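PDB 5JM6: aminopeptidase-like protein from Chaetomium thermophilum, which probably acts as a zinc-dependent aminopeptidase of the M18 family, assembling as a dodecamer and linked to the Cvt pathway of selective autophagy. Local coordinates for residues W169-K183 with S276-Q288. Numbering follows the deposited sequence.
Sequences WWDRDLSVGGRVIVK and SILNWELELFDAQ
Phe285 lays its ring across the backbone of Ser175 to Gly177. CE1 comes 3.4 Å from Val176 C, Gly177 CA meets the ring edge, and Ser175 CB sits off-centre over the ring, 4.1 Å from its centroid. With CG between the backbone N and carbonyl carbon (chi1 58°), the ring fills the hollow at Gly177, which has no side chain to meet it. At Gly178 a CB would collide with Glu281 O and, at phi 150°, with the preceding carbonyl. On the face bearing Val176 and Leu284, Val176 CG2 reaches Leu282 CB at 3.9 Å; farther along, Val180 CG1 wedges against Ile277 CG2 at 3.6 Å. Strands 174-183 and 277-286 form an antiparallel pair within a six-stranded sheet, separate from the mixed sheet: Glu283 N bonds Gly177 O at 2.9 Å and Gly177 N returns to Glu283 O. A beta bulge at Leu278 faces the step from Ile181 to Val182. On the Phe285 face, Arg179 and Glu281 run side by side; NE and NH2 both grip Glu281 OE2 (NH2 at 2.6 Å), the guanidinium and carboxylate planes 69° apart. Asp429 of a neighbouring subunit salt-bridges Arg179 NH2, and its Ser430 hydrogen-bonds Glu281 OE2. Shortening Arg179 to an alanine is likely to deprive the Glu281 carboxylate of this countercharge and Asp429 of its salt bridge.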
ATOM      1  N   TRP A 169      -7.904 -18.067  27.346  1.00 36.21           N
ATOM      2  CA  TRP A 169      -8.668 -19.310  27.491  1.00 35.30           C
ATOM      3  C   TRP A 169      -7.964 -20.550  26.930  1.00 33.48           C
ATOM      4  O   TRP A 169      -8.393 -21.675  27.186  1.00 36.08           O
ATOM      5  CB  TRP A 169     -10.041 -19.165  26.826  1.00 38.48           C
ATOM      6  CG  TRP A 169     -11.049 -18.521  27.719  1.00 40.36           C
ATOM      7  CD1 TRP A 169     -11.109 -17.206  28.068  1.00 39.52           C
ATOM      8  CD2 TRP A 169     -12.137 -19.166  28.393  1.00 42.34           C
ATOM      9  NE1 TRP A 169     -12.167 -16.987  28.916  1.00 43.82           N
ATOM     10  CE2 TRP A 169     -12.814 -18.176  29.132  1.00 38.58           C
ATOM     11  CE3 TRP A 169     -12.604 -20.484  28.445  1.00 39.79           C
ATOM     12  CZ2 TRP A 169     -13.934 -18.459  29.910  1.00 35.18           C
ATOM     13  CZ3 TRP A 169     -13.717 -20.764  29.219  1.00 36.76           C
ATOM     14  CH2 TRP A 169     -14.369 -19.756  29.941  1.00 37.02           C
ATOM     15  N   TRP A 170      -6.894 -20.344  26.166  1.00 37.95           N
ATOM     16  CA  TRP A 170      -6.132 -21.454  25.597  1.00 34.94           C
ATOM     17  C   TRP A 170      -5.339 -22.203  26.666  1.00 34.34           C
ATOM     18  O   TRP A 170      -4.806 -21.589  27.590  1.00 38.14           O
ATOM     19  CB  TRP A 170      -5.161 -20.959  24.526  1.00 37.83           C
ATOM     20  CG  TRP A 170      -5.775 -20.347  23.302  1.00 39.63           C
ATOM     21  CD1 TRP A 170      -6.191 -19.058  23.156  1.00 39.10           C
ATOM     22  CD2 TRP A 170      -5.999 -20.987  22.036  1.00 41.43           C
ATOM     23  NE1 TRP A 170      -6.675 -18.857  21.887  1.00 42.42           N
ATOM     24  CE2 TRP A 170      -6.572 -20.025  21.180  1.00 41.85           C
ATOM     25  CE3 TRP A 170      -5.786 -22.281  21.549  1.00 37.98           C
ATOM     26  CZ2 TRP A 170      -6.928 -20.313  19.864  1.00 37.09           C
ATOM     27  CZ3 TRP A 170      -6.140 -22.565  20.240  1.00 39.55           C
ATOM     28  CH2 TRP A 170      -6.706 -21.586  19.414  1.00 37.45           C
ATOM     29  N   ASP A 171      -5.244 -23.523  26.515  1.00 31.94           N
ATOM     30  CA  ASP A 171      -4.463 -24.373  27.417  1.00 34.55           C
ATOM     31  C   ASP A 171      -4.809 -24.158  28.890  1.00 34.17           C
ATOM     32  O   ASP A 171      -3.922 -24.070  29.739  1.00 30.93           O
ATOM     33  CB  ASP A 171      -2.960 -24.149  27.207  1.00 35.47           C
ATOM     34  CG  ASP A 171      -2.501 -24.499  25.800  1.00 39.83           C
ATOM     35  OD1 ASP A 171      -1.511 -23.897  25.334  1.00 44.03           O
ATOM     36  OD2 ASP A 171      -3.122 -25.374  25.160  1.00 48.67           O
ATOM     37  N   ARG A 172      -6.100 -24.066  29.187  1.00 38.50           N
ATOM     38  CA  ARG A 172      -6.561 -24.013  30.567  1.00 31.81           C
ATOM     39  C   ARG A 172      -7.308 -25.300  30.880  1.00 32.40           C
ATOM     40  O   ARG A 172      -7.888 -25.916  29.985  1.00 36.11           O
ATOM     41  CB  ARG A 172      -7.460 -22.797  30.806  1.00 32.46           C
ATOM     42  CG  ARG A 172      -6.818 -21.459  30.474  1.00 34.71           C
ATOM     43  CD  ARG A 172      -5.884 -20.984  31.578  1.00 29.32           C
ATOM     44  NE  ARG A 172      -5.413 -19.623  31.329  1.00 28.13           N
ATOM     45  CZ  ARG A 172      -4.581 -18.959  32.126  1.00 30.58           C
ATOM     46  NH1 ARG A 172      -4.121 -19.526  33.232  1.00 32.08           N
ATOM     47  NH2 ARG A 172      -4.213 -17.724  31.817  1.00 32.10           N
ATOM     48  N   ASP A 173      -7.310 -25.705  32.147  1.00 38.83           N
ATOM     49  CA  ASP A 173      -7.998 -26.932  32.518  1.00 34.23           C
ATOM     50  C   ASP A 173      -9.444 -26.573  32.800  1.00 30.98           C
ATOM     51  O   ASP A 173      -9.752 -25.942  33.809  1.00 35.58           O
ATOM     52  CB  ASP A 173      -7.362 -27.578  33.756  1.00 38.02           C
ATOM     53  CG  ASP A 173      -5.941 -28.058  33.514  1.00 33.62           C
ATOM     54  OD1 ASP A 173      -5.357 -27.724  32.463  1.00 37.85           O
ATOM     55  OD2 ASP A 173      -5.405 -28.767  34.392  1.00 31.80           O
ATOM     56  N   LEU A 174     -10.337 -27.009  31.922  1.00 28.75           N
ATOM     57  CA  LEU A 174     -11.721 -26.567  31.988  1.00 29.62           C
ATOM     58  C   LEU A 174     -12.619 -27.654  32.542  1.00 30.87           C
ATOM     59  O   LEU A 174     -12.500 -28.823  32.182  1.00 31.77           O
ATOM     60  CB  LEU A 174     -12.222 -26.135  30.608  1.00 29.96           C
ATOM     61  CG  LEU A 174     -11.389 -25.110  29.840  1.00 29.78           C
ATOM     62  CD1 LEU A 174     -11.963 -24.909  28.445  1.00 27.76           C
ATOM     63  CD2 LEU A 174     -11.313 -23.788  30.590  1.00 32.08           C
ATOM     64  N   SER A 175     -13.518 -27.254  33.430  1.00 32.08           N
ATOM     65  CA  SER A 175     -14.533 -28.159  33.927  1.00 31.43           C
ATOM     66  C   SER A 175     -15.882 -27.667  33.427  1.00 36.94           C
ATOM     67  O   SER A 175     -15.962 -26.649  32.737  1.00 34.95           O
ATOM     68  CB  SER A 175     -14.499 -28.238  35.454  1.00 34.33           C
ATOM     69  OG  SER A 175     -15.205 -29.375  35.920  1.00 44.47           O
ATOM     70  N   VAL A 176     -16.939 -28.390  33.768  1.00 30.38           N
ATOM     71  CA  VAL A 176     -18.271 -28.044  33.301  1.00 24.10           C
ATOM     72  C   VAL A 176     -19.231 -28.017  34.486  1.00 31.34           C
ATOM     73  O   VAL A 176     -19.044 -28.738  35.467  1.00 34.98           O
ATOM     74  CB  VAL A 176     -18.762 -29.034  32.213  1.00 22.39           C
ATOM     75  CG1 VAL A 176     -18.964 -30.425  32.795  1.00 26.43           C
ATOM     76  CG2 VAL A 176     -20.035 -28.528  31.548  1.00 27.05           C
ATOM     77  N   GLY A 177     -20.238 -27.157  34.404  1.00 28.49           N
ATOM     78  CA  GLY A 177     -21.222 -27.037  35.460  1.00 30.77           C
ATOM     79  C   GLY A 177     -22.397 -26.205  35.003  1.00 30.26           C
ATOM     80  O   GLY A 177     -22.368 -25.602  33.931  1.00 32.31           O
ATOM     81  N   GLY A 178     -23.447 -26.189  35.812  1.00 28.33           N
ATOM     82  CA  GLY A 178     -24.632 -25.435  35.472  1.00 28.99           C
ATOM     83  C   GLY A 178     -25.863 -26.083  36.058  1.00 32.42           C
ATOM     84  O   GLY A 178     -25.793 -26.791  37.063  1.00 35.00           O
ATOM     85  N   ARG A 179     -26.998 -25.836  35.422  1.00 27.40           N
ATOM     86  CA  ARG A 179     -28.251 -26.413  35.872  1.00 35.46           C
ATOM     87  C   ARG A 179     -28.813 -27.408  34.866  1.00 38.87           C
ATOM     88  O   ARG A 179     -28.580 -27.298  33.662  1.00 34.89           O
ATOM     89  CB  ARG A 179     -29.269 -25.315  36.136  1.00 37.24           C
ATOM     90  CG  ARG A 179     -29.640 -24.530  34.902  1.00 36.79           C
ATOM     91  CD  ARG A 179     -30.800 -23.625  35.209  1.00 41.19           C
ATOM     92  NE  ARG A 179     -31.206 -22.831  34.058  1.00 41.88           N
ATOM     93  CZ  ARG A 179     -32.064 -21.822  34.133  1.00 42.41           C
ATOM     94  NH1 ARG A 179     -32.592 -21.494  35.304  1.00 38.01           N
ATOM     95  NH2 ARG A 179     -32.391 -21.140  33.044  1.00 39.03           N
ATOM     96  N   VAL A 180     -29.554 -28.382  35.381  1.00 33.08           N
ATOM     97  CA  VAL A 180     -30.200 -29.388  34.553  1.00 35.27           C
ATOM     98  C   VAL A 180     -31.703 -29.334  34.772  1.00 37.99           C
ATOM     99  O   VAL A 180     -32.166 -29.217  35.907  1.00 37.91           O
ATOM    100  CB  VAL A 180     -29.683 -30.804  34.874  1.00 33.62           C
ATOM    101  CG1 VAL A 180     -30.217 -31.806  33.864  1.00 29.04           C
ATOM    102  CG2 VAL A 180     -28.164 -30.825  34.899  1.00 34.85           C
ATOM    103  N   ILE A 181     -32.467 -29.417  33.689  1.00 34.86           N
ATOM    104  CA  ILE A 181     -33.912 -29.463  33.818  1.00 36.09           C
ATOM    105  C   ILE A 181     -34.326 -30.927  33.855  1.00 38.47           C
ATOM    106  O   ILE A 181     -34.306 -31.621  32.839  1.00 36.69           O
ATOM    107  CB  ILE A 181     -34.605 -28.724  32.661  1.00 36.16           C
ATOM    108  CG1 ILE A 181     -33.958 -27.353  32.451  1.00 38.75           C
ATOM    109  CG2 ILE A 181     -36.084 -28.574  32.935  1.00 33.80           C
ATOM    110  CD1 ILE A 181     -34.068 -26.435  33.651  1.00 38.25           C
ATOM    111  N   VAL A 182     -34.726 -31.376  35.039  1.00 40.10           N
ATOM    112  CA  VAL A 182     -34.962 -32.790  35.291  1.00 43.48           C
ATOM    113  C   VAL A 182     -36.451 -33.065  35.425  1.00 45.80           C
ATOM    114  O   VAL A 182     -37.208 -32.229  35.923  1.00 45.67           O
ATOM    115  CB  VAL A 182     -34.205 -33.262  36.569  1.00 46.63           C
ATOM    116  CG1 VAL A 182     -34.889 -34.453  37.240  1.00 46.13           C
ATOM    117  CG2 VAL A 182     -32.755 -33.590  36.238  1.00 42.42           C
ATOM    118  N   LYS A 183     -36.867 -34.237  34.961  1.00 49.71           N
ATOM    119  CA  LYS A 183     -38.229 -34.686  35.149  1.00 52.08           C
ATOM    120  C   LYS A 183     -38.261 -35.652  36.323  1.00 46.89           C
ATOM    121  O   LYS A 183     -37.781 -36.779  36.217  1.00 45.17           O
ATOM    122  CB  LYS A 183     -38.747 -35.364  33.884  1.00 53.19           C
ATOM    123  CG  LYS A 183     -40.225 -35.640  33.910  1.00 56.94           C
ATOM    124  CD  LYS A 183     -40.958 -34.326  34.081  1.00 59.03           C
ATOM    125  CE  LYS A 183     -42.204 -34.253  33.220  1.00 63.26           C
ATOM    126  NZ  LYS A 183     -43.039 -33.068  33.568  1.00 64.73           N
ATOM    127  N   SER A 276     -34.947 -38.609  31.233  1.00 45.38           N
ATOM    128  CA  SER A 276     -35.374 -37.769  32.350  1.00 43.08           C
ATOM    129  C   SER A 276     -34.786 -36.361  32.286  1.00 44.36           C
ATOM    130  O   SER A 276     -35.178 -35.485  33.057  1.00 43.48           O
ATOM    131  CB  SER A 276     -34.990 -38.414  33.681  1.00 46.94           C
ATOM    132  OG  SER A 276     -35.657 -39.648  33.866  1.00 57.35           O
ATOM    133  N   ILE A 277     -33.832 -36.148  31.386  1.00 39.45           N
ATOM    134  CA  ILE A 277     -33.258 -34.821  31.207  1.00 35.18           C
ATOM    135  C   ILE A 277     -33.921 -34.136  30.017  1.00 34.37           C
ATOM    136  O   ILE A 277     -33.784 -34.580  28.876  1.00 35.60           O
ATOM    137  CB  ILE A 277     -31.733 -34.880  31.008  1.00 32.98           C
ATOM    138  CG1 ILE A 277     -31.075 -35.535  32.225  1.00 27.60           C
ATOM    139  CG2 ILE A 277     -31.170 -33.486  30.786  1.00 28.55           C
ATOM    140  CD1 ILE A 277     -29.570 -35.591  32.157  1.00 36.93           C
ATOM    141  N   LEU A 278     -34.672 -33.076  30.300  1.00 33.13           N
ATOM    142  CA  LEU A 278     -35.381 -32.327  29.269  1.00 32.01           C
ATOM    143  C   LEU A 278     -34.460 -31.326  28.576  1.00 38.72           C
ATOM    144  O   LEU A 278     -34.624 -31.027  27.392  1.00 39.65           O
ATOM    145  CB  LEU A 278     -36.592 -31.609  29.872  1.00 34.42           C
ATOM    146  CG  LEU A 278     -37.512 -32.441  30.775  1.00 35.45           C
ATOM    147  CD1 LEU A 278     -38.623 -31.584  31.362  1.00 40.05           C
ATOM    148  CD2 LEU A 278     -38.097 -33.634  30.032  1.00 34.78           C
ATOM    149  N   ASN A 279     -33.485 -30.829  29.331  1.00 41.22           N
ATOM    150  CA  ASN A 279     -32.540 -29.823  28.865  1.00 36.89           C
ATOM    151  C   ASN A 279     -31.531 -29.560  29.971  1.00 38.58           C
ATOM    152  O   ASN A 279     -31.706 -30.023  31.098  1.00 37.18           O
ATOM    153  CB  ASN A 279     -33.253 -28.520  28.487  1.00 33.03           C
ATOM    154  CG  ASN A 279     -32.679 -27.879  27.238  1.00 39.65           C
ATOM    155  OD1 ASN A 279     -31.561 -27.364  27.246  1.00 43.28           O
ATOM    156  ND2 ASN A 279     -33.449 -27.901  26.155  1.00 38.39           N
ATOM    157  N   TRP A 280     -30.467 -28.836  29.652  1.00 38.57           N
ATOM    158  CA  TRP A 280     -29.590 -28.329  30.693  1.00 36.11           C
ATOM    159  C   TRP A 280     -28.921 -27.041  30.245  1.00 31.67           C
ATOM    160  O   TRP A 280     -28.856 -26.741  29.052  1.00 31.07           O
ATOM    161  CB  TRP A 280     -28.534 -29.366  31.109  1.00 31.88           C
ATOM    162  CG  TRP A 280     -27.598 -29.858  30.029  1.00 36.77           C
ATOM    163  CD1 TRP A 280     -27.030 -29.123  29.027  1.00 32.50           C
ATOM    164  CD2 TRP A 280     -27.049 -31.176  29.914  1.00 35.44           C
ATOM    165  NE1 TRP A 280     -26.203 -29.914  28.268  1.00 28.42           N
ATOM    166  CE2 TRP A 280     -26.194 -31.178  28.795  1.00 34.97           C
ATOM    167  CE3 TRP A 280     -27.213 -32.360  30.640  1.00 32.77           C
ATOM    168  CZ2 TRP A 280     -25.504 -32.317  28.387  1.00 32.36           C
ATOM    169  CZ3 TRP A 280     -26.529 -33.490  30.228  1.00 34.42           C
ATOM    170  CH2 TRP A 280     -25.686 -33.459  29.113  1.00 32.34           C
ATOM    171  N   GLU A 281     -28.464 -26.262  31.214  1.00 33.95           N
ATOM    172  CA  GLU A 281     -27.685 -25.079  30.920  1.00 33.11           C
ATOM    173  C   GLU A 281     -26.304 -25.265  31.524  1.00 31.09           C
ATOM    174  O   GLU A 281     -26.127 -25.134  32.732  1.00 32.02           O
ATOM    175  CB  GLU A 281     -28.379 -23.840  31.483  1.00 32.05           C
ATOM    176  CG  GLU A 281     -28.506 -22.691  30.507  1.00 30.22           C
ATOM    177  CD  GLU A 281     -29.488 -21.640  30.981  1.00 41.67           C
ATOM    178  OE1 GLU A 281     -29.134 -20.443  30.960  1.00 46.17           O
ATOM    179  OE2 GLU A 281     -30.616 -22.011  31.370  1.00 44.43           O
ATOM    180  N   LEU A 282     -25.320 -25.539  30.675  1.00 29.30           N
ATOM    181  CA  LEU A 282     -23.984 -25.863  31.152  1.00 32.85           C
ATOM    182  C   LEU A 282     -22.955 -24.968  30.487  1.00 32.52           C
ATOM    183  O   LEU A 282     -23.102 -24.590  29.325  1.00 36.43           O
ATOM    184  CB  LEU A 282     -23.653 -27.337  30.893  1.00 34.90           C
ATOM    185  CG  LEU A 282     -24.571 -28.382  31.534  1.00 28.12           C
ATOM    186  CD1 LEU A 282     -24.173 -29.781  31.104  1.00 24.88           C
ATOM    187  CD2 LEU A 282     -24.539 -28.267  33.045  1.00 28.07           C
ATOM    188  N   GLU A 283     -21.917 -24.625  31.238  1.00 31.96           N
ATOM    189  CA  GLU A 283     -20.849 -23.786  30.723  1.00 34.64           C
ATOM    190  C   GLU A 283     -19.496 -24.352  31.121  1.00 30.95           C
ATOM    191  O   GLU A 283     -19.404 -25.216  31.993  1.00 29.37           O
ATOM    192  CB  GLU A 283     -20.997 -22.353  31.236  1.00 34.48           C
ATOM    193  CG  GLU A 283     -21.069 -22.252  32.749  1.00 36.55           C
ATOM    194  CD  GLU A 283     -21.472 -20.870  33.225  1.00 44.48           C
ATOM    195  OE1 GLU A 283     -22.531 -20.375  32.787  1.00 47.13           O
ATOM    196  OE2 GLU A 283     -20.727 -20.282  34.037  1.00 50.10           O
ATOM    197  N   LEU A 284     -18.450 -23.869  30.466  1.00 33.85           N
ATOM    198  CA  LEU A 284     -17.094 -24.241  30.827  1.00 32.13           C
ATOM    199  C   LEU A 284     -16.497 -23.165  31.722  1.00 30.22           C
ATOM    200  O   LEU A 284     -16.690 -21.973  31.488  1.00 31.52           O
ATOM    201  CB  LEU A 284     -16.237 -24.449  29.578  1.00 31.22           C
ATOM    202  CG  LEU A 284     -16.776 -25.502  28.608  1.00 29.65           C
ATOM    203  CD1 LEU A 284     -15.865 -25.654  27.401  1.00 24.42           C
ATOM    204  CD2 LEU A 284     -16.963 -26.834  29.319  1.00 26.96           C
ATOM    205  N   PHE A 285     -15.793 -23.592  32.763  1.00 30.10           N
ATOM    206  CA  PHE A 285     -15.103 -22.660  33.642  1.00 30.21           C
ATOM    207  C   PHE A 285     -13.731 -23.214  33.988  1.00 36.19           C
ATOM    208  O   PHE A 285     -13.472 -24.404  33.819  1.00 37.15           O
ATOM    209  CB  PHE A 285     -15.914 -22.393  34.913  1.00 31.19           C
ATOM    210  CG  PHE A 285     -16.220 -23.628  35.716  1.00 34.77           C
ATOM    211  CD1 PHE A 285     -17.371 -24.358  35.473  1.00 33.47           C
ATOM    212  CD2 PHE A 285     -15.361 -24.051  36.718  1.00 35.56           C
ATOM    213  CE1 PHE A 285     -17.658 -25.492  36.211  1.00 32.74           C
ATOM    214  CE2 PHE A 285     -15.644 -25.184  37.459  1.00 35.37           C
ATOM    215  CZ  PHE A 285     -16.793 -25.905  37.204  1.00 32.84           C
ATOM    216  N   ASP A 286     -12.853 -22.346  34.473  1.00 31.86           N
ATOM    217  CA  ASP A 286     -11.500 -22.760  34.809  1.00 36.75           C
ATOM    218  C   ASP A 286     -11.499 -23.560  36.109  1.00 37.14           C
ATOM    219  O   ASP A 286     -11.975 -23.090  37.144  1.00 35.98           O
ATOM    220  CB  ASP A 286     -10.584 -21.540  34.913  1.00 38.53           C
ATOM    221  CG  ASP A 286      -9.149 -21.907  35.234  1.00 42.20           C
ATOM    222  OD1 ASP A 286      -8.759 -23.078  35.024  1.00 39.88           O
ATOM    223  OD2 ASP A 286      -8.405 -21.014  35.690  1.00 44.68           O
ATOM    224  N   ALA A 287     -10.958 -24.773  36.040  1.00 35.06           N
ATOM    225  CA  ALA A 287     -10.959 -25.697  37.171  1.00 30.10           C
ATOM    226  C   ALA A 287      -9.989 -25.286  38.269  1.00 36.99           C
ATOM    227  O   ALA A 287     -10.060 -25.796  39.387  1.00 37.88           O
ATOM    228  CB  ALA A 287     -10.628 -27.104  36.695  1.00 24.60           C
ATOM    229  N   GLN A 288      -9.073 -24.380  37.955  1.00 40.84           N
ATOM    230  CA  GLN A 288      -8.054 -24.007  38.920  1.00 37.60           C
ATOM    231  C   GLN A 288      -8.669 -23.219  40.069  1.00 41.05           C
ATOM    232  O   GLN A 288      -9.376 -22.236  39.843  1.00 40.63           O
ATOM    233  CB  GLN A 288      -6.945 -23.203  38.248  1.00 33.53           C
ATOM    234  CG  GLN A 288      -5.680 -23.117  39.072  1.00 32.54           C
ATOM    235  CD  GLN A 288      -4.545 -22.467  38.318  1.00 33.88           C
ATOM    236  OE1 GLN A 288      -4.738 -21.930  37.227  1.00 41.92           O
ATOM    237  NE2 GLN A 288      -3.350 -22.514  38.891  1.00 36.16           N
TER